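Local structure of beta-galactosidase (Geobacillus stearothermophilus, 4OIF) at residues A[122-127]-A[230-235]; A[131-136]-A[236-241]. The protein probably hydrolyses terminal non-reducing beta-D-galactose residues from beta-D-galactosides, as a zinc-binding, trimeric member of glycoside hydrolase family 42. One frame throughout, in Å; residues are numbered along the deposited sequence.

Interaction 1. Residues A[122-127]-A[230-235]; sequences HCFTSS and DQTISF. With ZN (zinc ion), chain D.
H122 lays one corner of its imidazole over a face of the F235 ring. NE2 stands above the middle of the phenyl, with CZ 3.6 Å away, while CD2 sits over CE2. The two planes meet at 41°, so the pair is an oblique aromatic contact, neither a stack nor a T-shape. A second ring contact lies further back along helix 218-246: CB of Q231 sits over one face of F124, 4.0 Å from the ring centroid and close to the normal, a CH-pi approach toward the rim. At the edge of F235, the carbonyl O of F124 lies near the ring plane, 3.8 Å from CD2.

One direct hydrogen bond joins the segments. Q231 NE2 donates to T125 OG1 over 2.8 Å at 157°, with the hydroxyl almost exactly in the amide plane. The glutamine reaches it with CG anti to the backbone N (chi1 -169°) and a bend at chi2, which swings the amide past the F124 ring. R130 adds a second tie from helix 127-144, bonding to both F124 O and S234 OG.

Metal binding shapes the loop itself. C123 SG ligates zinc at 2.4 Å, with C163, C165 and C168 completing the four-cysteine site. The same sulfur accepts the backbone N-H of S126 at 3.2 Å and, weakly, that of T125. Such N-H groups would be expected to temper the thiolate's negative charge. The chemistry thus implies a division of labour: the sulfur bonds fold the turn round the metal, while rings and one amide fasten its other side to the helix.

Interaction 2. Residues A[131-136]-A[236-241]; sequences EKTQHI and FENEIV
The hydroxyl of T133 is gripped by a water in the groove and by carbonyls of its own helix. The water donates to OG1 over 2.8 Å and accepts from N238 ND2, whose distance to the water is 2.6 Å; the hydroxyl's own hydrogen is left for Y129 O, its strongest partner, with R130 O also in range to share it. T133 and N238 are therefore joined through the water, their own polar atoms OG1 and ND2 being 4.4 Å apart. ND2 has a further, weak bond to R130 O.

The direct link belongs to Q134. With CG anti to the backbone N and the chain extended beyond it, the amide reaches across to N238, where NE2 donates to the backbone O over 3.0 Å at 156°. The donor is tilted 20° from the carbonyl plane. N238 OD1 is also close to NE2, but the angle is too poor for a bond.

These are neighbouring outer helices of the TIM barrel: helix 127-144 leads into strand 150-154, and helix 218-246 into the adjacent parallel strand 252-259. Locally their axes approach to 7.9 Å and run in the same sense, crossing at -34°.

V241 packs its CB against Q134 NE2 at 3.7 Å. An alanine in place of Q134 would probably leave the N238 carbonyl without this side-chain donor and uncover the V241 flank. Deeper in, CG of E239 passes T133 OG1 at 4.2 Å, while its carboxylate bonds to S90 and Y159 through OE1, and through OE2 to T88 and to N137 of helix 127-144.

Helix 218-246 runs through both contacts, and their centres lie 11 Å apart. Interaction 1 holds the zinc loop against residues 230-235, mid-helix; interaction 2 follows directly, at 236-241, where helix 127-144, which starts at the end of that loop, packs alongside. The two meet directly at F235 CZ and T133 OG1, 3.8 Å apart, and R130 lies at the same junction. They lie near different sites. C123 of interaction 1 binds zinc, which is about 14 Å from the T133 side chain, whereas the E239 side chain of interaction 2 is about 8 Å from that of N157, a predicted substrate-binding residue.

Interaction 1. Residues A[122-127]-A[230-235]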
ATOM      1  N   HIS A 122     -17.415  18.701   8.923  1.00 13.01           N
ATOM      2  CA  HIS A 122     -18.863  18.820   8.986  1.00  9.93           C
ATOM      3  C   HIS A 122     -19.514  18.572   7.627  1.00 11.64           C
ATOM      4  O   HIS A 122     -18.908  18.819   6.585  1.00 10.65           O
ATOM      5  CB  HIS A 122     -19.231  20.212   9.456  1.00  9.01           C
ATOM      6  CG  HIS A 122     -18.765  21.288   8.526  1.00 18.54           C
ATOM      7  ND1 HIS A 122     -17.452  21.720   8.481  1.00 11.55           N
ATOM      8  CD2 HIS A 122     -19.432  22.006   7.590  1.00  7.30           C
ATOM      9  CE1 HIS A 122     -17.339  22.672   7.571  1.00 17.20           C
ATOM     10  NE2 HIS A 122     -18.524  22.865   7.017  1.00 14.63           N
ATOM     11  N   CYS A 123     -20.753  18.101   7.646  1.00  8.20           N
ATOM     12  CA  CYS A 123     -21.587  18.072   6.454  1.00  7.85           C
ATOM     13  C   CYS A 123     -21.827  19.506   5.976  1.00 14.14           C
ATOM     14  O   CYS A 123     -22.336  20.334   6.738  1.00 12.17           O
ATOM     15  CB  CYS A 123     -22.916  17.347   6.757  1.00 11.23           C
ATOM     16  SG  CYS A 123     -24.275  17.627   5.561  1.00 12.63           S
ATOM     17  N   PHE A 124     -21.473  19.826   4.737  1.00 17.07           N
ATOM     18  CA  PHE A 124     -21.601  21.211   4.309  1.00 10.03           C
ATOM     19  C   PHE A 124     -23.051  21.567   3.871  1.00 18.72           C
ATOM     20  O   PHE A 124     -23.339  22.729   3.536  1.00 14.97           O
ATOM     21  CB  PHE A 124     -20.627  21.550   3.159  1.00 11.14           C
ATOM     22  CG  PHE A 124     -20.570  20.524   2.039  1.00 16.91           C
ATOM     23  CD1 PHE A 124     -21.719  20.024   1.496  1.00 17.76           C
ATOM     24  CD2 PHE A 124     -19.351  20.232   1.415  1.00 22.67           C
ATOM     25  CE1 PHE A 124     -21.688  19.151   0.444  1.00 31.15           C
ATOM     26  CE2 PHE A 124     -19.277  19.346   0.349  1.00 22.75           C
ATOM     27  CZ  PHE A 124     -20.490  18.800  -0.152  1.00 20.69           C
ATOM     28  N   THR A 125     -23.970  20.595   3.898  1.00 12.36           N
ATOM     29  CA  THR A 125     -25.361  20.865   3.491  1.00 11.75           C
ATOM     30  C   THR A 125     -26.279  21.080   4.702  1.00 10.45           C
ATOM     31  O   THR A 125     -27.192  21.902   4.651  1.00 12.92           O
ATOM     32  CB  THR A 125     -25.941  19.726   2.608  1.00 19.28           C
ATOM     33  OG1 THR A 125     -25.285  19.708   1.326  1.00 16.28           O
ATOM     34  CG2 THR A 125     -27.434  19.934   2.358  1.00  9.16           C
ATOM     35  N   SER A 126     -26.025  20.348   5.787  1.00  9.83           N
ATOM     36  CA  SER A 126     -26.858  20.393   7.004  1.00  9.17           C
ATOM     37  C   SER A 126     -27.379  21.792   7.386  1.00 13.19           C
ATOM     38  O   SER A 126     -26.595  22.735   7.561  1.00 14.45           O
ATOM     39  CB  SER A 126     -26.076  19.817   8.178  1.00  7.65           C
ATOM     40  OG  SER A 126     -26.618  20.244   9.413  1.00 10.63           O
ATOM     41  N   SER A 127     -28.696  21.929   7.502  1.00  6.51           N
ATOM     42  CA  SER A 127     -29.276  23.230   7.817  0.81 12.60           C
ATOM     43  C   SER A 127     -28.992  23.586   9.267  1.00 17.12           C
ATOM     44  O   SER A 127     -28.848  24.775   9.622  1.00 11.26           O
ATOM     45  CB  SER A 127     -30.782  23.245   7.547  0.81  9.22           C
ATOM     46  OG  SER A 127     -31.455  22.269   8.310  0.81  9.83           O
ATOM     47  N   ASP A 230     -18.645  24.734  -4.762  1.00  3.32           N
ATOM     48  CA  ASP A 230     -19.795  25.619  -4.636  1.00  4.40           C
ATOM     49  C   ASP A 230     -20.497  25.494  -3.288  1.00  8.87           C
ATOM     50  O   ASP A 230     -20.858  26.487  -2.684  1.00 12.33           O
ATOM     51  CB  ASP A 230     -20.798  25.362  -5.756  1.00  7.53           C
ATOM     52  CG  ASP A 230     -20.408  26.046  -7.055  1.00 14.28           C
ATOM     53  OD1 ASP A 230     -19.461  26.859  -7.035  1.00 17.98           O
ATOM     54  OD2 ASP A 230     -21.051  25.775  -8.093  1.00 14.54           O
ATOM     55  N   GLN A 231     -20.685  24.276  -2.811  1.00  7.54           N
ATOM     56  CA  GLN A 231     -21.396  24.064  -1.580  1.00  9.95           C
ATOM     57  C   GLN A 231     -20.560  24.525  -0.385  1.00  8.58           C
ATOM     58  O   GLN A 231     -21.107  25.062   0.604  1.00  6.41           O
ATOM     59  CB  GLN A 231     -21.803  22.586  -1.456  1.00  7.17           C
ATOM     60  CG  GLN A 231     -22.792  22.307  -0.327  1.00  8.07           C
ATOM     61  CD  GLN A 231     -24.185  22.837  -0.543  1.00 11.74           C
ATOM     62  OE1 GLN A 231     -24.385  23.922  -1.083  1.00 21.30           O
ATOM     63  NE2 GLN A 231     -25.174  22.066  -0.099  1.00 11.57           N
ATOM     64  N   THR A 232     -19.241  24.363  -0.497  1.00  6.64           N
ATOM     65  CA  THR A 232     -18.325  24.909   0.509  1.00  7.19           C
ATOM     66  C   THR A 232     -18.426  26.446   0.575  1.00  8.46           C
ATOM     67  O   THR A 232     -18.593  27.027   1.657  1.00  5.64           O
ATOM     68  CB  THR A 232     -16.872  24.490   0.216  1.00  3.82           C
ATOM     69  OG1 THR A 232     -16.754  23.078   0.380  1.00  6.68           O
ATOM     70  CG2 THR A 232     -15.901  25.167   1.151  1.00  5.41           C
ATOM     71  N   ILE A 233     -18.366  27.094  -0.590  1.00  9.35           N
ATOM     72  CA  ILE A 233     -18.482  28.548  -0.663  1.00  8.57           C
ATOM     73  C   ILE A 233     -19.830  29.038  -0.130  1.00  8.61           C
ATOM     74  O   ILE A 233     -19.889  29.997   0.639  1.00  8.33           O
ATOM     75  CB  ILE A 233     -18.300  29.055  -2.084  1.00 10.89           C
ATOM     76  CG1 ILE A 233     -16.887  28.747  -2.565  1.00 10.24           C
ATOM     77  CG2 ILE A 233     -18.556  30.555  -2.151  1.00 11.16           C
ATOM     78  CD1 ILE A 233     -16.576  29.319  -3.961  1.00  7.31           C
ATOM     79  N   SER A 234     -20.904  28.363  -0.516  1.00  5.75           N
ATOM     80  CA  SER A 234     -22.238  28.643   0.019  1.00  9.45           C
ATOM     81  C   SER A 234     -22.263  28.565   1.560  1.00 14.12           C
ATOM     82  O   SER A 234     -22.864  29.437   2.228  1.00  7.92           O
ATOM     83  CB  SER A 234     -23.261  27.676  -0.591  1.00  7.74           C
ATOM     84  OG  SER A 234     -24.447  27.591   0.184  1.00  6.45           O
ATOM     85  N   PHE A 235     -21.604  27.541   2.118  1.00  5.62           N
ATOM     86  CA  PHE A 235     -21.486  27.431   3.573  1.00  6.28           C
ATOM     87  C   PHE A 235     -20.773  28.641   4.144  1.00 11.67           C
ATOM     88  O   PHE A 235     -21.172  29.185   5.182  1.00  8.96           O
ATOM     89  CB  PHE A 235     -20.739  26.163   3.977  1.00  9.31           C
ATOM     90  CG  PHE A 235     -20.727  25.904   5.466  1.00 11.82           C
ATOM     91  CD1 PHE A 235     -19.791  26.519   6.292  1.00  6.53           C
ATOM     92  CD2 PHE A 235     -21.642  25.025   6.040  1.00  8.32           C
ATOM     93  CE1 PHE A 235     -19.783  26.280   7.671  1.00  6.26           C
ATOM     94  CE2 PHE A 235     -21.633  24.773   7.416  1.00  9.15           C
ATOM     95  CZ  PHE A 235     -20.700  25.408   8.231  1.00  7.55           C
TER
HETATM   96 ZN    ZN D 701     -23.913  15.948   3.816  1.00 13.00          ZN

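Interaction 2. Residues A[131-136]-A[236-241]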
ATOM      1  N   GLU A 131     -27.100  26.949  10.507  1.00 12.44           N
ATOM      2  CA  GLU A 131     -27.750  27.824  11.481  1.00 12.44           C
ATOM      3  C   GLU A 131     -26.948  28.039  12.776  1.00 10.42           C
ATOM      4  O   GLU A 131     -26.843  29.170  13.257  1.00 11.57           O
ATOM      5  CB  GLU A 131     -29.144  27.289  11.810  1.00  8.00           C
ATOM      6  CG  GLU A 131     -30.138  27.519  10.672  1.00 31.72           C
ATOM      7  CD  GLU A 131     -31.476  26.818  10.875  1.00 41.51           C
ATOM      8  OE1 GLU A 131     -31.782  26.419  12.023  1.00 29.22           O
ATOM      9  OE2 GLU A 131     -32.219  26.667   9.874  1.00 33.98           O
ATOM     10  N   LYS A 132     -26.382  26.977  13.338  1.00  6.47           N
ATOM     11  CA  LYS A 132     -25.631  27.122  14.579  0.63  7.91           C
ATOM     12  C   LYS A 132     -24.335  27.912  14.359  1.00 11.24           C
ATOM     13  O   LYS A 132     -23.984  28.784  15.192  1.00 10.05           O
ATOM     14  CB  LYS A 132     -25.341  25.754  15.190  0.63 10.46           C
ATOM     15  CG  LYS A 132     -26.600  25.008  15.650  0.63 11.40           C
ATOM     16  CD  LYS A 132     -26.615  24.789  17.158  0.63 15.47           C
ATOM     17  CE  LYS A 132     -27.947  24.205  17.633  0.63 20.46           C
ATOM     18  NZ  LYS A 132     -29.098  25.171  17.554  0.63 13.62           N
ATOM     19  N   THR A 133     -23.646  27.651  13.245  1.00  8.11           N
ATOM     20  CA  THR A 133     -22.429  28.399  12.974  1.00  7.25           C
ATOM     21  C   THR A 133     -22.771  29.852  12.664  1.00  8.36           C
ATOM     22  O   THR A 133     -22.113  30.770  13.166  1.00  8.35           O
ATOM     23  CB  THR A 133     -21.607  27.792  11.819  1.00  7.24           C
ATOM     24  OG1 THR A 133     -22.397  27.760  10.629  1.00 11.41           O
ATOM     25  CG2 THR A 133     -21.149  26.379  12.171  1.00  6.01           C
ATOM     26  N   GLN A 134     -23.804  30.084  11.856  1.00  9.96           N
ATOM     27  CA  GLN A 134     -24.172  31.469  11.610  1.00  5.49           C
ATOM     28  C   GLN A 134     -24.534  32.188  12.906  1.00  7.23           C
ATOM     29  O   GLN A 134     -24.187  33.347  13.090  1.00 10.30           O
ATOM     30  CB  GLN A 134     -25.328  31.586  10.632  1.00 10.64           C
ATOM     31  CG  GLN A 134     -25.481  33.020  10.135  1.00 16.14           C
ATOM     32  CD  GLN A 134     -26.745  33.262   9.344  1.00 10.60           C
ATOM     33  OE1 GLN A 134     -27.770  33.657   9.899  1.00 14.45           O
ATOM     34  NE2 GLN A 134     -26.673  33.054   8.037  1.00  7.60           N
ATOM     35  N   HIS A 135     -25.209  31.498  13.819  1.00 11.59           N
ATOM     36  CA  HIS A 135     -25.652  32.142  15.052  1.00  8.59           C
ATOM     37  C   HIS A 135     -24.492  32.494  15.985  1.00 10.09           C
ATOM     38  O   HIS A 135     -24.413  33.614  16.517  1.00  7.06           O
ATOM     39  CB  HIS A 135     -26.644  31.257  15.795  1.00  9.69           C
ATOM     40  CG  HIS A 135     -27.139  31.866  17.068  1.00 15.16           C
ATOM     41  ND1 HIS A 135     -27.815  33.068  17.103  1.00 15.15           N
ATOM     42  CD2 HIS A 135     -27.020  31.464  18.357  1.00 12.91           C
ATOM     43  CE1 HIS A 135     -28.108  33.369  18.355  1.00 18.45           C
ATOM     44  NE2 HIS A 135     -27.639  32.411  19.136  1.00 18.52           N
ATOM     45  N   ILE A 136     -23.588  31.548  16.206  1.00  7.76           N
ATOM     46  CA  ILE A 136     -22.455  31.893  17.043  1.00  5.53           C
ATOM     47  C   ILE A 136     -21.582  32.971  16.355  1.00  8.24           C
ATOM     48  O   ILE A 136     -21.020  33.853  17.020  1.00 11.01           O
ATOM     49  CB  ILE A 136     -21.634  30.654  17.410  1.00  9.21           C
ATOM     50  CG1 ILE A 136     -20.652  30.999  18.525  1.00 10.03           C
ATOM     51  CG2 ILE A 136     -20.934  30.059  16.198  1.00  5.88           C
ATOM     52  CD1 ILE A 136     -20.134  29.786  19.236  1.00 12.87           C
ATOM     53  N   PHE A 236     -19.701  29.044   3.472  1.00 11.13           N
ATOM     54  CA  PHE A 236     -18.939  30.218   3.884  1.00  8.00           C
ATOM     55  C   PHE A 236     -19.796  31.502   3.915  1.00  7.35           C
ATOM     56  O   PHE A 236     -19.726  32.295   4.856  1.00  9.92           O
ATOM     57  CB  PHE A 236     -17.746  30.402   2.943  1.00  6.19           C
ATOM     58  CG  PHE A 236     -17.144  31.773   2.976  1.00  7.33           C
ATOM     59  CD1 PHE A 236     -16.149  32.086   3.892  1.00 15.07           C
ATOM     60  CD2 PHE A 236     -17.558  32.750   2.079  1.00 10.23           C
ATOM     61  CE1 PHE A 236     -15.582  33.356   3.927  1.00 11.85           C
ATOM     62  CE2 PHE A 236     -16.997  34.024   2.107  1.00 12.66           C
ATOM     63  CZ  PHE A 236     -16.008  34.329   3.033  1.00  8.12           C
ATOM     64  N   GLU A 237     -20.574  31.705   2.862  1.00  4.44           N
ATOM     65  CA  GLU A 237     -21.409  32.881   2.719  1.00  8.17           C
ATOM     66  C   GLU A 237     -22.415  32.897   3.844  1.00  7.91           C
ATOM     67  O   GLU A 237     -22.667  33.939   4.499  1.00  9.69           O
ATOM     68  CB  GLU A 237     -22.104  32.876   1.355  1.00  5.60           C
ATOM     69  CG  GLU A 237     -21.172  33.186   0.195  1.00  7.67           C
ATOM     70  CD  GLU A 237     -20.734  34.653   0.191  1.00 26.29           C
ATOM     71  OE1 GLU A 237     -21.452  35.463   0.827  1.00 17.52           O
ATOM     72  OE2 GLU A 237     -19.694  34.997  -0.443  1.00 11.68           O
ATOM     73  N   ASN A 238     -22.960  31.711   4.091  1.00  7.51           N
ATOM     74  CA  ASN A 238     -23.859  31.567   5.207  1.00 12.48           C
ATOM     75  C   ASN A 238     -23.207  31.975   6.513  1.00  9.57           C
ATOM     76  O   ASN A 238     -23.827  32.669   7.324  1.00  6.71           O
ATOM     77  CB  ASN A 238     -24.370  30.146   5.335  1.00  9.79           C
ATOM     78  CG  ASN A 238     -25.395  30.027   6.422  1.00  8.66           C
ATOM     79  OD1 ASN A 238     -26.545  30.403   6.219  1.00 14.25           O
ATOM     80  ND2 ASN A 238     -24.990  29.532   7.589  1.00  6.87           N
ATOM     81  N   GLU A 239     -21.968  31.527   6.716  1.00 11.42           N
ATOM     82  CA  GLU A 239     -21.194  31.916   7.898  1.00 11.36           C
ATOM     83  C   GLU A 239     -21.092  33.433   8.013  1.00  9.89           C
ATOM     84  O   GLU A 239     -21.297  33.990   9.084  1.00  7.51           O
ATOM     85  CB  GLU A 239     -19.776  31.331   7.870  1.00  6.55           C
ATOM     86  CG  GLU A 239     -19.644  29.905   8.364  1.00  7.57           C
ATOM     87  CD  GLU A 239     -18.370  29.692   9.163  1.00  9.01           C
ATOM     88  OE1 GLU A 239     -17.526  28.867   8.759  1.00  5.82           O
ATOM     89  OE2 GLU A 239     -18.204  30.369  10.196  1.00 11.28           O
ATOM     90  N   ILE A 240     -20.768  34.099   6.911  1.00  5.87           N
ATOM     91  CA  ILE A 240     -20.386  35.496   7.005  1.00  9.15           C
ATOM     92  C   ILE A 240     -21.543  36.473   6.945  1.00 16.27           C
ATOM     93  O   ILE A 240     -21.318  37.673   7.087  1.00 10.68           O
ATOM     94  CB  ILE A 240     -19.414  35.886   5.907  1.00  7.25           C
ATOM     95  CG1 ILE A 240     -20.123  35.851   4.550  1.00 12.19           C
ATOM     96  CG2 ILE A 240     -18.175  34.985   5.953  1.00 11.02           C
ATOM     97  CD1 ILE A 240     -19.287  36.367   3.382  1.00  5.39           C
ATOM     98  N   VAL A 241     -22.767  35.996   6.722  1.00 12.02           N
ATOM     99  CA  VAL A 241     -23.896  36.944   6.759  1.00 19.12           C
ATOM    100  C   VAL A 241     -23.855  37.980   7.928  1.00 14.19           C
ATOM    101  O   VAL A 241     -23.887  39.201   7.686  1.00 12.98           O
ATOM    102  CB  VAL A 241     -25.247  36.202   6.794  1.00 13.47           C
ATOM    103  CG1 VAL A 241     -26.365  37.154   7.217  1.00 10.01           C
ATOM    104  CG2 VAL A 241     -25.535  35.605   5.433  1.00  8.37           C
TER
HETATM  105  O   HOH W   1     -22.708  28.324   7.881  1.00  6.23           O